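Local coordinates for protein beta-lactamase II (Erythrobacter litoralis, PDB 6V72) that probably hydrolyses the beta-lactam ring of antibiotics to a substituted beta-amino acid, as a zinc-dependent class B metallo-beta-lactamase of the periplasm, at residues I222-S227 with R232-R237. Residues are numbered along the deposited sequence; the frame is centred on the assembly and turned at random.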
# COMPACT_ATOMS: atom_id res chain seq x y z
N ILE A 222 18.60 2.47 13.10
CA ILE A 222 17.54 1.57 12.68
C ILE A 222 17.66 1.35 11.18
O ILE A 222 17.60 2.30 10.40
CB ILE A 222 16.15 2.10 13.06
CG1 ILE A 222 16.10 2.43 14.55
CG2 ILE A 222 15.06 1.08 12.64
CD1 ILE A 222 16.43 1.25 15.47
N ALA A 223 17.84 0.10 10.79
CA ALA A 223 17.94 -0.32 9.40
C ALA A 223 16.69 -1.10 9.03
O ALA A 223 16.01 -1.65 9.90
CB ALA A 223 19.17 -1.19 9.22
N MSE A 224 16.37 -1.13 7.74
CA MSE A 224 15.14 -1.79 7.29
C MSE A 224 15.23 -2.21 5.83
O MSE A 224 16.20 -1.86 5.16
CB MSE A 224 13.93 -0.88 7.52
CG MSE A 224 13.88 0.35 6.61
SE MSE A 224 13.13 1.89 7.55
CE MSE A 224 14.78 2.42 8.47
N SER A 225 14.23 -2.96 5.35
CA SER A 225 14.38 -3.65 4.06
C SER A 225 14.33 -2.70 2.88
O SER A 225 15.03 -2.94 1.89
CB SER A 225 13.32 -4.73 3.89
OG SER A 225 13.58 -5.83 4.76
N HIS A 226 13.55 -1.62 2.93
CA HIS A 226 13.33 -0.89 1.69
C HIS A 226 13.58 0.61 1.81
O HIS A 226 13.13 1.39 0.95
CB HIS A 226 11.92 -1.18 1.17
CG HIS A 226 11.73 -2.63 0.83
ND1 HIS A 226 12.43 -3.24 -0.18
CD2 HIS A 226 10.96 -3.59 1.39
CE1 HIS A 226 12.08 -4.51 -0.25
NE2 HIS A 226 11.19 -4.75 0.69
N SER A 227 14.29 1.04 2.84
CA SER A 227 14.68 2.43 3.03
C SER A 227 16.07 2.44 3.66
O SER A 227 16.47 1.47 4.30
CB SER A 227 13.68 3.18 3.93
OG SER A 227 12.42 3.30 3.31
N ARG A 232 15.56 6.41 15.35
CA ARG A 232 14.35 5.78 15.85
C ARG A 232 13.07 6.44 15.36
O ARG A 232 11.98 5.90 15.61
CB ARG A 232 14.39 5.71 17.38
CG ARG A 232 15.52 4.84 17.89
CD ARG A 232 15.43 4.58 19.38
NE ARG A 232 14.37 3.68 19.83
CZ ARG A 232 14.53 2.37 19.98
NH1 ARG A 232 13.52 1.63 20.45
NH2 ARG A 232 15.68 1.79 19.66
N LYS A 233 13.15 7.58 14.67
CA LYS A 233 11.95 8.13 14.04
C LYS A 233 11.29 7.11 13.11
O LYS A 233 10.06 7.14 12.95
CB LYS A 233 12.28 9.41 13.26
CG LYS A 233 11.01 10.18 12.88
CD LYS A 233 11.27 11.32 11.92
CE LYS A 233 10.12 12.33 11.95
NZ LYS A 233 10.42 13.53 11.13
N ALA A 234 12.06 6.20 12.51
CA ALA A 234 11.45 5.16 11.68
C ALA A 234 10.50 4.30 12.49
O ALA A 234 9.42 3.92 12.02
CB ALA A 234 12.53 4.29 11.03
N ILE A 235 10.88 3.97 13.74
CA ILE A 235 9.99 3.22 14.61
C ILE A 235 8.77 4.05 14.97
O ILE A 235 7.63 3.56 14.94
CB ILE A 235 10.73 2.77 15.88
CG1 ILE A 235 11.91 1.87 15.54
CG2 ILE A 235 9.78 2.07 16.83
CD1 ILE A 235 12.74 1.51 16.79
N GLU A 236 8.99 5.32 15.32
CA GLU A 236 7.89 6.19 15.74
C GLU A 236 6.86 6.35 14.63
O GLU A 236 5.65 6.26 14.88
CB GLU A 236 8.44 7.55 16.15
CG GLU A 236 7.37 8.56 16.53
CD GLU A 236 7.90 9.98 16.66
OE1 GLU A 236 8.79 10.21 17.51
OE2 GLU A 236 7.44 10.87 15.90
N ARG A 237 7.33 6.60 13.40
CA ARG A 237 6.39 6.77 12.30
C ARG A 237 5.70 5.46 11.97
O ARG A 237 4.49 5.46 11.74
CB ARG A 237 7.10 7.33 11.07
CG ARG A 237 6.22 7.44 9.83
CD ARG A 237 5.02 8.36 10.02
NE ARG A 237 5.38 9.70 10.50
CZ ARG A 237 5.72 10.71 9.71
NH1 ARG A 237 6.03 11.91 10.24
NH2 ARG A 237 5.77 10.55 8.39
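Ile222 packs against Arg232, Ala234 and Ile235 where the last strand of the metallo-beta-lactamase αβ/βα fold, 221-223, is followed by a loop that leads into the C-terminal helix 233-243. Its bond from CA to CB is directed at 232-237, and the side chain branches two ways. Ile222 CG2, anti to the backbone N, lies 4.4 Å from Ala234 CB, whereas Ile222 CG1 lies over the Arg232 backbone, 4.0 Å from Arg232 CA. Beyond CG1, Ile222 CD1 ends 3.9 Å from Ile235 CD1, and the two isoleucine side chains cross at about a right angle. Ile235 also reaches Val209, Phe212 and Ala213 of helix 205-215, so the strand and both helices share one apolar layer. Arg232 NH2 is hydrogen-bonded to the carbonyl oxygens of Phe216 and Ala219. Further along, selenomethionine Met224 sets its CE 3.9 Å from the CB of Ala234. Past it the chain reaches His226, a zinc ligand seen crystallographically in this protein, although no zinc is bound to this chain; His226 ND1 is hydrogen-bonded to the carbonyl oxygen of Pro50. Ile235 CD1 also sits 3.7 Å above the centre of the Arg232 guanidinium plane.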